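Local coordinates for protein enoyl-CoA hydratase/carnithine racemase (Thermus thermophilus JL-18, PDB 6SL9) that acts as the crotonase-family isomerase PaaG, which probably forms oxepin-CoA in the breakdown of phenylacetic acid, at residues Leu218-Thr221 against Glu222-Leu226; Phe145-Pro148 against Arg149-Leu153; Glu169-Ala173 against Leu174-His178; Leu191-Ala194 against Lys195-Gln199; Asp34-Tyr37 against Ala38-Glu42. One frame throughout, in Å; residues are numbered along the deposited sequence.

Interaction 1 of 5, residues Leu218-Thr221 against Glu222-Leu226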
loop_
_atom_site.group_PDB
_atom_site.type_symbol
_atom_site.label_atom_id
_atom_site.label_comp_id
_atom_site.label_asym_id
_atom_site.label_seq_id
_atom_site.Cartn_x
_atom_site.Cartn_y
_atom_site.Cartn_z
ATOM N N LEU A 218 -2.178 -4.421 11.519
ATOM C CA LEU A 218 -3.366 -4.606 12.392
ATOM C C LEU A 218 -4.577 -5.073 11.616
ATOM O O LEU A 218 -4.806 -4.650 10.492
ATOM C CB LEU A 218 -3.670 -3.298 13.101
ATOM C CG LEU A 218 -2.563 -2.780 14.020
ATOM C CD1 LEU A 218 -3.080 -1.537 14.739
ATOM C CD2 LEU A 218 -2.142 -3.814 15.060
ATOM N N SER A 219 -5.373 -5.903 12.259
ATOM C CA SER A 219 -6.752 -6.129 11.792
ATOM C C SER A 219 -7.531 -4.815 11.944
ATOM O O SER A 219 -7.173 -3.963 12.768
ATOM C CB SER A 219 -7.406 -7.231 12.539
ATOM O OG SER A 219 -7.677 -6.808 13.864
ATOM N N LEU A 220 -8.625 -4.686 11.232
ATOM C CA LEU A 220 -9.499 -3.537 11.452
ATOM C C LEU A 220 -9.902 -3.459 12.923
ATOM O O LEU A 220 -9.899 -2.361 13.507
ATOM C CB LEU A 220 -10.695 -3.582 10.537
ATOM C CG LEU A 220 -11.662 -2.454 10.783
ATOM C CD1 LEU A 220 -11.149 -1.095 10.559
ATOM C CD2 LEU A 220 -12.953 -2.654 10.140
ATOM N N THR A 221 -10.252 -4.582 13.527
ATOM C CA THR A 221 -10.662 -4.583 14.939
ATOM C C THR A 221 -9.548 -4.017 15.841
ATOM O O THR A 221 -9.808 -3.157 16.714
ATOM C CB THR A 221 -11.123 -5.994 15.363
ATOM O OG1 THR A 221 -12.224 -6.376 14.538
ATOM C CG2 THR A 221 -11.456 -6.049 16.830
ATOM N N GLU A 222 -8.338 -4.467 15.597
ATOM C CA GLU A 222 -7.212 -3.969 16.416
ATOM C C GLU A 222 -6.978 -2.494 16.146
ATOM O O GLU A 222 -6.625 -1.758 17.067
ATOM C CB GLU A 222 -5.964 -4.775 16.119
ATOM C CG GLU A 222 -5.992 -6.185 16.636
ATOM C CD GLU A 222 -4.956 -7.111 15.997
ATOM O OE1 GLU A 222 -4.440 -6.842 14.880
ATOM O OE2 GLU A 222 -4.693 -8.131 16.640
ATOM N N ALA A 223 -7.078 -2.062 14.906
ATOM C CA ALA A 223 -6.848 -0.657 14.551
ATOM C C ALA A 223 -7.899 0.217 15.225
ATOM O O ALA A 223 -7.574 1.296 15.749
ATOM C CB ALA A 223 -6.888 -0.471 13.067
ATOM N N LEU A 224 -9.159 -0.201 15.227
ATOM C CA LEU A 224 -10.207 0.553 15.907
ATOM C C LEU A 224 -9.904 0.691 17.394
ATOM O O LEU A 224 -10.146 1.738 17.992
ATOM C CB LEU A 224 -11.564 -0.067 15.637
ATOM C CG LEU A 224 -12.081 0.054 14.208
ATOM C CD1 LEU A 224 -13.354 -0.781 14.042
ATOM C CD2 LEU A 224 -12.247 1.507 13.762
ATOM N N ALA A 225 -9.489 -0.391 18.047
ATOM C CA ALA A 225 -9.154 -0.367 19.476
ATOM C C ALA A 225 -7.998 0.592 19.736
ATOM O O ALA A 225 -8.012 1.353 20.695
ATOM C CB ALA A 225 -8.846 -1.757 19.950
ATOM N N LEU A 226 -7.012 0.610 18.865
ATOM C CA LEU A 226 -5.831 1.484 19.058
ATOM C C LEU A 226 -6.236 2.939 18.820
ATOM O O LEU A 226 -5.806 3.819 19.583
ATOM C CB LEU A 226 -4.684 1.081 18.134
ATOM C CG LEU A 226 -3.381 1.864 18.312
ATOM C CD1 LEU A 226 -2.861 1.710 19.719
ATOM C CD2 LEU A 226 -2.370 1.409 17.286
#

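Interaction 2 of 5, residues Phe145-Pro148 against Arg149-Leu153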
loop_
_atom_site.group_PDB
_atom_site.type_symbol
_atom_site.label_atom_id
_atom_site.label_comp_id
_atom_site.label_asym_id
_atom_site.label_seq_id
_atom_site.Cartn_x
_atom_site.Cartn_y
_atom_site.Cartn_z
ATOM N N PHE A 145 10.783 -1.900 4.881
ATOM C CA PHE A 145 9.506 -1.537 5.539
ATOM C C PHE A 145 8.940 -0.329 4.826
ATOM O O PHE A 145 7.779 -0.346 4.390
ATOM C CB PHE A 145 9.813 -1.363 7.009
ATOM C CG PHE A 145 8.626 -0.924 7.838
ATOM C CD1 PHE A 145 8.342 0.421 7.998
ATOM C CD2 PHE A 145 7.846 -1.821 8.543
ATOM C CE1 PHE A 145 7.245 0.840 8.712
ATOM C CE2 PHE A 145 6.783 -1.399 9.356
ATOM C CZ PHE A 145 6.483 -0.053 9.442
ATOM N N LEU A 146 9.715 0.739 4.759
ATOM C CA LEU A 146 9.183 2.004 4.259
ATOM C C LEU A 146 8.898 2.009 2.780
ATOM O O LEU A 146 7.879 2.563 2.366
ATOM C CB LEU A 146 10.192 3.127 4.555
ATOM C CG LEU A 146 10.260 3.667 5.975
ATOM C CD1 LEU A 146 11.320 4.741 6.002
ATOM C CD2 LEU A 146 8.925 4.247 6.423
ATOM N N LEU A 147 9.778 1.449 1.958
ATOM C CA LEU A 147 9.621 1.703 0.516
ATOM C C LEU A 147 8.320 1.167 -0.056
ATOM O O LEU A 147 7.656 1.949 -0.742
ATOM C CB LEU A 147 10.853 1.213 -0.226
ATOM C CG LEU A 147 10.927 1.666 -1.676
ATOM C CD1 LEU A 147 11.019 3.168 -1.762
ATOM C CD2 LEU A 147 12.160 1.053 -2.313
ATOM N N PRO A 148 7.918 -0.076 0.215
ATOM C CA PRO A 148 6.657 -0.519 -0.351
ATOM C C PRO A 148 5.454 0.278 0.169
ATOM O O PRO A 148 4.497 0.489 -0.581
ATOM C CB PRO A 148 6.572 -1.983 0.033
ATOM C CG PRO A 148 7.937 -2.366 0.555
ATOM C CD PRO A 148 8.625 -1.139 0.973
ATOM N N ARG A 149 5.507 0.721 1.436
ATOM C CA ARG A 149 4.394 1.533 1.989
ATOM C C ARG A 149 4.329 2.900 1.269
ATOM O O ARG A 149 3.221 3.438 1.037
ATOM C CB ARG A 149 4.655 1.690 3.518
ATOM C CG ARG A 149 4.473 0.370 4.291
ATOM C CD ARG A 149 4.963 0.441 5.711
ATOM N NE ARG A 149 4.564 -0.620 6.609
ATOM C CZ ARG A 149 4.963 -1.875 6.487
ATOM N NH1 ARG A 149 5.928 -2.136 5.615
ATOM N NH2 ARG A 149 4.557 -2.832 7.343
ATOM N N LEU A 150 5.490 3.507 0.975
ATOM C CA LEU A 150 5.535 4.860 0.394
ATOM C C LEU A 150 5.226 4.838 -1.100
ATOM O O LEU A 150 4.591 5.811 -1.552
ATOM C CB LEU A 150 6.894 5.502 0.648
ATOM C CG LEU A 150 7.232 5.814 2.099
ATOM C CD1 LEU A 150 8.665 6.275 2.188
ATOM C CD2 LEU A 150 6.293 6.866 2.672
ATOM N N VAL A 151 5.653 3.846 -1.866
ATOM C CA VAL A 151 5.598 3.907 -3.343
ATOM C C VAL A 151 4.776 2.724 -3.888
ATOM O O VAL A 151 4.560 2.717 -5.089
ATOM C CB VAL A 151 6.984 3.972 -4.025
ATOM C CG1 VAL A 151 7.813 5.143 -3.518
ATOM C CG2 VAL A 151 7.773 2.680 -3.882
ATOM N N GLY A 152 4.321 1.798 -3.050
ATOM C CA GLY A 152 3.626 0.574 -3.469
ATOM C C GLY A 152 4.605 -0.522 -3.852
ATOM O O GLY A 152 5.782 -0.268 -4.148
ATOM N N LEU A 153 4.131 -1.761 -3.889
ATOM C CA LEU A 153 5.027 -2.906 -4.129
ATOM C C LEU A 153 5.614 -2.870 -5.547
ATOM O O LEU A 153 6.778 -3.255 -5.734
ATOM C CB LEU A 153 4.263 -4.196 -3.888
ATOM C CG LEU A 153 5.043 -5.459 -4.171
ATOM C CD1 LEU A 153 6.275 -5.574 -3.297
ATOM C CD2 LEU A 153 4.151 -6.687 -4.015
#

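Interaction 3 of 5, residues Glu169-Ala173 against Leu174-His178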
loop_
_atom_site.group_PDB
_atom_site.type_symbol
_atom_site.label_atom_id
_atom_site.label_comp_id
_atom_site.label_asym_id
_atom_site.label_seq_id
_atom_site.Cartn_x
_atom_site.Cartn_y
_atom_site.Cartn_z
ATOM N N GLU A 169 12.349 15.099 -9.226
ATOM C CA GLU A 169 11.008 15.142 -9.848
ATOM C C GLU A 169 10.394 13.740 -9.925
ATOM O O GLU A 169 9.176 13.554 -9.682
ATOM C CB GLU A 169 11.080 15.836 -11.209
ATOM C CG GLU A 169 11.607 17.281 -11.138
ATOM C CD GLU A 169 13.122 17.522 -11.115
ATOM O OE1 GLU A 169 13.489 18.715 -11.133
ATOM O OE2 GLU A 169 13.918 16.557 -11.077
ATOM N N GLU A 170 11.197 12.738 -10.206
ATOM C CA GLU A 170 10.710 11.342 -10.170
ATOM C C GLU A 170 10.337 10.953 -8.739
ATOM O O GLU A 170 9.338 10.288 -8.546
ATOM C CB GLU A 170 11.766 10.400 -10.738
ATOM C CG GLU A 170 12.027 10.510 -12.215
ATOM C CD GLU A 170 13.178 9.628 -12.675
ATOM O OE1 GLU A 170 12.879 8.691 -13.412
ATOM O OE2 GLU A 170 14.367 9.851 -12.279
ATOM N N ALA A 171 11.135 11.340 -7.765
ATOM C CA ALA A 171 10.871 11.054 -6.350
ATOM C C ALA A 171 9.525 11.648 -5.954
ATOM O O ALA A 171 8.751 11.031 -5.204
ATOM C CB ALA A 171 11.975 11.573 -5.494
ATOM N N LEU A 172 9.271 12.869 -6.414
ATOM C CA LEU A 172 8.001 13.532 -6.089
ATOM C C LEU A 172 6.837 12.729 -6.679
ATOM O O LEU A 172 5.862 12.477 -5.993
ATOM C CB LEU A 172 8.040 14.945 -6.669
ATOM C CG LEU A 172 6.787 15.762 -6.446
ATOM C CD1 LEU A 172 6.510 16.047 -4.973
ATOM C CD2 LEU A 172 6.887 17.050 -7.207
ATOM N N ALA A 173 6.930 12.315 -7.923
ATOM C CA ALA A 173 5.832 11.570 -8.577
ATOM C C ALA A 173 5.579 10.255 -7.839
ATOM O O ALA A 173 4.408 9.815 -7.786
ATOM C CB ALA A 173 6.117 11.298 -10.017
ATOM N N LEU A 174 6.593 9.638 -7.243
ATOM C CA LEU A 174 6.420 8.333 -6.563
ATOM C C LEU A 174 5.933 8.483 -5.125
ATOM O O LEU A 174 5.480 7.427 -4.586
ATOM C CB LEU A 174 7.772 7.608 -6.563
ATOM C CG LEU A 174 8.286 7.185 -7.933
ATOM C CD1 LEU A 174 9.518 6.341 -7.773
ATOM C CD2 LEU A 174 7.214 6.435 -8.745
ATOM N N GLY A 175 6.049 9.668 -4.513
ATOM C CA GLY A 175 5.819 9.825 -3.055
ATOM C C GLY A 175 7.070 9.689 -2.208
ATOM O O GLY A 175 6.970 9.809 -0.967
ATOM N N LEU A 176 8.250 9.548 -2.771
ATOM C CA LEU A 176 9.481 9.592 -1.935
ATOM C C LEU A 176 9.637 10.959 -1.283
ATOM O O LEU A 176 10.169 11.034 -0.143
ATOM C CB LEU A 176 10.690 9.263 -2.784
ATOM C CG LEU A 176 10.726 7.841 -3.327
ATOM C CD1 LEU A 176 11.944 7.644 -4.193
ATOM C CD2 LEU A 176 10.647 6.770 -2.252
ATOM N N VAL A 177 9.205 12.015 -1.957
ATOM C CA VAL A 177 9.151 13.351 -1.297
ATOM C C VAL A 177 7.789 13.967 -1.543
ATOM O O VAL A 177 7.079 13.536 -2.479
ATOM C CB VAL A 177 10.286 14.276 -1.751
ATOM C CG1 VAL A 177 11.653 13.738 -1.360
ATOM C CG2 VAL A 177 10.163 14.594 -3.210
ATOM N N HIS A 178 7.459 14.963 -0.730
ATOM C CA HIS A 178 6.199 15.736 -0.824
ATOM C C HIS A 178 6.337 17.017 -1.652
ATOM O O HIS A 178 5.328 17.509 -2.109
ATOM C CB HIS A 178 5.681 16.045 0.576
ATOM C CG HIS A 178 5.380 14.811 1.387
ATOM N ND1 HIS A 178 6.212 14.408 2.398
ATOM C CD2 HIS A 178 4.334 13.947 1.327
ATOM C CE1 HIS A 178 5.634 13.334 2.939
ATOM N NE2 HIS A 178 4.518 13.000 2.274
#

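Interaction 4 of 5, residues Leu191-Ala194 against Lys195-Gln199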
loop_
_atom_site.group_PDB
_atom_site.type_symbol
_atom_site.label_atom_id
_atom_site.label_comp_id
_atom_site.label_asym_id
_atom_site.label_seq_id
_atom_site.Cartn_x
_atom_site.Cartn_y
_atom_site.Cartn_z
ATOM N N LEU A 191 12.669 24.844 6.621
ATOM C CA LEU A 191 12.600 25.487 7.953
ATOM C C LEU A 191 11.225 26.129 8.166
ATOM O O LEU A 191 10.699 26.061 9.261
ATOM C CB LEU A 191 13.734 26.472 8.161
ATOM C CG LEU A 191 13.812 27.019 9.561
ATOM C CD1 LEU A 191 14.033 25.951 10.623
ATOM C CD2 LEU A 191 14.931 28.033 9.629
ATOM N N SER A 192 10.673 26.781 7.161
ATOM C CA SER A 192 9.329 27.397 7.278
ATOM C C SER A 192 8.332 26.302 7.643
ATOM O O SER A 192 7.475 26.515 8.527
ATOM C CB SER A 192 8.964 28.075 5.961
ATOM O OG SER A 192 7.677 28.608 6.063
ATOM N N LEU A 193 8.374 25.164 6.943
ATOM C CA LEU A 193 7.408 24.082 7.235
ATOM C C LEU A 193 7.657 23.545 8.658
ATOM O O LEU A 193 6.718 23.340 9.418
ATOM C CB LEU A 193 7.587 22.974 6.193
ATOM C CG LEU A 193 6.770 21.698 6.426
ATOM C CD1 LEU A 193 5.308 22.019 6.442
ATOM C CD2 LEU A 193 7.068 20.643 5.387
ATOM N N ALA A 194 8.898 23.305 9.040
ATOM C CA ALA A 194 9.218 22.832 10.394
ATOM C C ALA A 194 8.724 23.820 11.442
ATOM O O ALA A 194 8.207 23.400 12.468
ATOM C CB ALA A 194 10.692 22.544 10.505
ATOM N N LYS A 195 8.845 25.124 11.191
ATOM C CA LYS A 195 8.365 26.134 12.155
ATOM C C LYS A 195 6.846 26.081 12.270
ATOM O O LYS A 195 6.314 26.308 13.344
ATOM C CB LYS A 195 8.894 27.515 11.789
ATOM C CG LYS A 195 10.343 27.739 12.183
ATOM C CD LYS A 195 10.822 29.126 11.765
ATOM C CE LYS A 195 12.233 29.412 12.216
ATOM N NZ LYS A 195 12.621 30.820 11.997
ATOM N N GLU A 196 6.155 25.831 11.173
ATOM C CA GLU A 196 4.681 25.708 11.198
ATOM C C GLU A 196 4.338 24.491 12.040
ATOM O O GLU A 196 3.471 24.571 12.903
ATOM C CB GLU A 196 4.114 25.542 9.791
ATOM C CG GLU A 196 4.164 26.745 8.868
ATOM C CD GLU A 196 3.358 26.592 7.580
ATOM O OE1 GLU A 196 2.605 25.580 7.451
ATOM O OE2 GLU A 196 3.455 27.509 6.722
ATOM N N LEU A 197 5.032 23.373 11.817
ATOM C CA LEU A 197 4.774 22.161 12.623
ATOM C C LEU A 197 5.089 22.406 14.086
ATOM O O LEU A 197 4.437 21.876 14.932
ATOM C CB LEU A 197 5.554 20.967 12.069
ATOM C CG LEU A 197 5.093 20.503 10.683
ATOM C CD1 LEU A 197 6.146 19.650 10.034
ATOM C CD2 LEU A 197 3.781 19.719 10.789
ATOM N N ALA A 198 6.098 23.209 14.382
ATOM C CA ALA A 198 6.490 23.509 15.759
ATOM C C ALA A 198 5.437 24.385 16.467
ATOM O O ALA A 198 5.542 24.549 17.676
ATOM C CB ALA A 198 7.810 24.226 15.749
ATOM N N GLN A 199 4.438 24.909 15.745
ATOM C CA GLN A 199 3.290 25.632 16.353
ATOM C C GLN A 199 2.081 24.711 16.435
ATOM O O GLN A 199 1.053 25.115 16.973
ATOM C CB GLN A 199 2.941 26.865 15.509
ATOM C CG GLN A 199 4.052 27.908 15.497
ATOM C CD GLN A 199 4.261 28.525 16.868
ATOM O OE1 GLN A 199 5.380 28.699 17.328
ATOM N NE2 GLN A 199 3.171 28.834 17.564
#

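Interaction 5 of 5, residues Asp34-Tyr37 against Ala38-Glu42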
loop_
_atom_site.group_PDB
_atom_site.type_symbol
_atom_site.label_atom_id
_atom_site.label_comp_id
_atom_site.label_asym_id
_atom_site.label_seq_id
_atom_site.Cartn_x
_atom_site.Cartn_y
_atom_site.Cartn_z
ATOM N N ASP A 34 25.501 6.791 16.515
ATOM C CA ASP A 34 25.376 7.085 17.951
ATOM C C ASP A 34 25.086 8.588 18.149
ATOM O O ASP A 34 24.306 8.935 19.021
ATOM C CB ASP A 34 26.633 6.668 18.680
ATOM C CG ASP A 34 26.767 5.157 18.866
ATOM O OD1 ASP A 34 25.782 4.434 18.714
ATOM O OD2 ASP A 34 27.867 4.747 19.302
ATOM N N ALA A 35 25.761 9.459 17.394
ATOM C CA ALA A 35 25.576 10.912 17.529
ATOM C C ALA A 35 24.167 11.293 17.060
ATOM O O ALA A 35 23.537 12.179 17.659
ATOM C CB ALA A 35 26.673 11.649 16.818
ATOM N N LEU A 36 23.642 10.658 16.019
ATOM C CA LEU A 36 22.292 10.949 15.547
ATOM C C LEU A 36 21.259 10.535 16.597
ATOM O O LEU A 36 20.352 11.319 16.921
ATOM C CB LEU A 36 22.055 10.247 14.223
ATOM C CG LEU A 36 20.656 10.434 13.616
ATOM C CD1 LEU A 36 20.324 11.910 13.416
ATOM C CD2 LEU A 36 20.519 9.681 12.281
ATOM N N TYR A 37 21.406 9.348 17.147
ATOM C CA TYR A 37 20.558 8.857 18.235
ATOM C C TYR A 37 20.553 9.898 19.364
ATOM O O TYR A 37 19.506 10.275 19.881
ATOM C CB TYR A 37 21.035 7.491 18.712
ATOM C CG TYR A 37 20.205 6.883 19.808
ATOM C CD1 TYR A 37 20.478 7.188 21.116
ATOM C CD2 TYR A 37 19.211 5.988 19.531
ATOM C CE1 TYR A 37 19.751 6.609 22.153
ATOM C CE2 TYR A 37 18.455 5.419 20.528
ATOM C CZ TYR A 37 18.733 5.726 21.855
ATOM O OH TYR A 37 18.046 5.123 22.882
ATOM N N ALA A 38 21.753 10.305 19.806
ATOM C CA ALA A 38 21.867 11.213 20.944
ATOM C C ALA A 38 21.147 12.530 20.620
ATOM O O ALA A 38 20.505 13.127 21.522
ATOM C CB ALA A 38 23.312 11.438 21.322
ATOM N N ALA A 39 21.278 13.028 19.396
ATOM C CA ALA A 39 20.664 14.314 19.006
ATOM C C ALA A 39 19.143 14.176 18.957
ATOM O O ALA A 39 18.436 15.082 19.375
ATOM C CB ALA A 39 21.202 14.749 17.695
ATOM N N LEU A 40 18.632 13.077 18.394
ATOM C CA LEU A 40 17.167 12.800 18.400
ATOM C C LEU A 40 16.629 12.720 19.824
ATOM O O LEU A 40 15.601 13.344 20.146
ATOM C CB LEU A 40 16.870 11.498 17.646
ATOM C CG LEU A 40 17.200 11.488 16.166
ATOM C CD1 LEU A 40 17.145 10.073 15.628
ATOM C CD2 LEU A 40 16.292 12.405 15.363
ATOM N N LYS A 41 17.370 12.011 20.659
ATOM C CA LYS A 41 16.970 11.916 22.081
ATOM C C LYS A 41 16.942 13.306 22.742
ATOM O O LYS A 41 16.006 13.620 23.483
ATOM C CB LYS A 41 17.910 10.957 22.789
ATOM C CG LYS A 41 17.571 10.678 24.246
ATOM C CD LYS A 41 18.686 9.915 24.886
ATOM C CE LYS A 41 18.422 9.591 26.336
ATOM N NZ LYS A 41 19.630 9.049 26.987
ATOM N N GLU A 42 17.991 14.099 22.527
ATOM C CA GLU A 42 18.047 15.448 23.149
ATOM C C GLU A 42 16.879 16.293 22.637
ATOM O O GLU A 42 16.261 16.979 23.436
ATOM C CB GLU A 42 19.369 16.166 22.778
ATOM C CG GLU A 42 19.569 17.545 23.368
ATOM C CD GLU A 42 21.026 18.009 23.205
ATOM O OE1 GLU A 42 21.267 18.788 22.298
ATOM O OE2 GLU A 42 21.912 17.485 23.929
#

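Interaction 1 of 5, residues Leu218-Thr221 against Glu222-Leu226
The carboxylate of Glu-222 turns back toward the helix start, where the backbone N of Ser-219 meets OE1 on its anti side, 30° out of the carboxylate plane, with 2.9 Å between N and OE1. Beside the same oxygen lies one branch of Leu-218, its CD2 3.8 Å from Glu-222 OE1. The bond is returned in kind: Glu-222 N donates to Ser-219 OG over 3.0 Å and almost straight, at 163°. The two reciprocal bonds form a capping box, with Ser-219 as the N-cap of helix 220-235. OG stands between the serine's own N and carbonyl carbon (chi1 71°), which aims it at the first turn. With an alanine here OG is gone, and Glu-222 N would probably be left without its cap and the box held by a single bond. Leu-218, just ahead of the cap, sends its other branch over the helix: CD1 lies 3.9 Å from Ala-223 CA and 4.0 Å from Leu-226 CD2, crossing Leu-226 at about a right angle. Its touch on Ala-223 has the spacing of a hydrophobic staple. On another flank Leu-220 CD1 packs 3.9 Å from Leu-224 CG. Leu-226 goes on to helix 202-214 at Leu-211, while the second subunit covers the helix start, Thr-221 OG1 hydrogen-bonding its Glu-89 and Ala-223 packing on its Phe-145.

Interaction 2 of 5, residues Phe145-Pro148 against Arg149-Leu153
Leu-150 N and Val-151 N keep the helical bonds to Leu-146 O and Leu-147 O, while Pro-148, whose N has no hydrogen to give the turn before, kinks the helix and Gly-152, with positive phi, ends it. Phe-145 and Arg-149, one turn apart, carry the contact between side chains. The guanidinium lies flat on one face of the phenyl ring, the planes 13° apart, and Arg-149 CZ is 3.6 Å from the centroid of the Phe-145 ring: a stacked cation-pi pair. The overlap is offset, with Arg-149 NE above the ring toward its rim and NH2 overhanging past it, 3.3 Å from Phe-145 CE2, and Arg-149 CD adds a CH-pi contact to the same face at 4.0 Å from the ring centroid. Phe-145 CG is anti to the backbone N (chi1 177°), which swings the ring toward Arg-149, where the guanidinium can lie over its face; the arginine chain runs extended from CG to NE. Arg-149 NH1 then bends back to donate to Phe-145 O over 2.9 Å, the oxygen lying 19° out of the guanidinium plane. Stack and bond together fix the rotation of the buried cation, and NH2 has a further acceptor in Thr-215 O of the third subunit. On another side of the helix Leu-147 CD1 packs 3.9 Å from Val-151 CG2. Leu-147 continues to Ala-156 and Leu-160 of helix 153-162, Leu-146 and Leu-150 rest on Leu-115 of helix 109-115, and Leu-218 of the third subunit packs on both Phe-145 and Arg-149 at the subunit interface.

Interaction 3 of 5, residues Glu169-Ala173 against Leu174-His178
Ala-171 and Leu-176 form the tight side of this helix end, the methyl CB of Ala-171 standing 3.8 Å from Leu-176 CB. Val-177 closes in next to them, its CG2 4.2 Å from Ala-171 CB and 4.1 Å from Leu-172 CB. That branch of Val-177 stands between its own backbone N and carbonyl carbon, which lays it against the backbone of Leu-172. Beneath these groups Ala-171 O gathers several weak bonds, among them Leu-176 N at 2.9 Å and Val-177 N at 3.4 Å. Phe-128 of strand 127-129 touches both Ala-171 and Val-177, and Leu-176 packs on Leu-147 and Val-151 of helix 143-151, so this side is enclosed by the fold. The other side is looser. Ala-173 is exposed, and Glu-170 leads outward, its OE2 hydrogen-bonded to Ser-167 N. Leu-172 is only partly covered and sends CD1 across to the backbone, 3.4 Å from His-178 O. His-178 itself turns away from the helix, its NE2 hydrogen-bonded to Ala-154 O of the second subunit. The chain reverses at Gly-175, whose N donates to Leu-172 O over 3.2 Å from above the carbonyl plane. Its positive phi, that bond and the wider-spanning, weak one from Leu-176 N to Ala-171 O make a Schellman motif, with the Ala-171 to Leu-176 contact as its customary apolar partner, and it ends helix 168-174 just before strand 179-181.

Interaction 4 of 5, residues Leu191-Ala194 against Lys195-Gln199
The CG of Leu-191 points opposite the backbone N (chi1 -173°), while Lys-195, one turn on, has CG beside its own N (chi1 -78°) and runs extended from there, which sends the lysine chain slanting across the leucine. The touch comes late in that chain: Lys-195 CE is 3.9 Å from Leu-191 CG and 4.0 Å from Leu-191 CD2. The aliphatic part of the lysine thus flanks a leucine, and its ammonium is carried onward to a long, weak ion pair with Asp-12. Leu-193 and Leu-197 meet more lightly on another face, Leu-193 CG lying 4.2 Å from Leu-197 CD1, with the two side chains angled past each other. Nearer the backbone, Leu-197 CG leans on Leu-193 O at 3.5 Å, the same oxygen that accepts Leu-197 N over 2.9 Å at a nearly straight 166°. Ser-192 and Glu-196 take the exposed face. This amphipathic last part of helix 186-197 lies on the main sheet: Leu-191 and Ala-194 rest on Val-14 of strand 14-19, Ala-194 and Leu-197 on Val-99 of strand 98-102, and Leu-193 on Leu-119 and Leu-121 of strand 119-123, while Leu-197 also reaches Leu-162 of the second subunit.

Interaction 5 of 5, residues Asp34-Tyr37 against Ala38-Glu42
Leu-40 N donates to Leu-36 O over 2.9 Å and almost straight, at 172°, and the side chain of Leu-40 folds over the same oxygen, its CG 3.2 Å from Leu-36 O. A methyl of each leucine meets the branch point of the other: Leu-40 CD1 is 4.1 Å from Leu-36 CG, and Leu-36 CD1 is 4.2 Å from Leu-40 CG. Leu-36 reaches forward because its CG is anti to the backbone N (chi1 179°). Both are buried in the beta-alpha-beta unit of strand 14-19, helix 30-45 and strand 51-56, with Leu-40 against Leu-17 of the first strand and Leu-91 of helix 77-93, and Leu-36 against Val-87 of that helix. Cutting Leu-40 back to an alanine would probably open a gap between Leu-36, Leu-17 and Leu-91 and leave the Leu-36 branches less firmly held. On a more exposed flank Tyr-37, which also touches Val-87, and Lys-41 form the next pair: Lys-41 N donates to Tyr-37 O over 2.9 Å, and Lys-41 CD comes obliquely to the ring, 4.4 Å from Tyr-37 CE1. The lysine then runs on extended, and its NZ hydrogen-bonds a glycerol probably left from crystallisation. Asp-34 OD1 forms a salt bridge with Arg-83 of helix 77-93.

In the fold
From the N terminus the order is interaction 5, 2, 3, 4 and 1. Each is local to one continuous stretch, so none closes a long loop, and they follow in series without nesting or crossing. Interaction 5 lies on the helix between strands 14-19 and 51-56 of the main sheet, and interaction 4 also packs on that sheet, their centres about 21 Å apart. Interactions 2 and 3 touch directly, Val-151 CG1 lying 3.5 Å from Leu-176 CD2, and join two helix ends. Interaction 1 stands well out from the chain's centre, about 21 Å centre to centre from interaction 2, yet residues of the two meet across the interface between subunits.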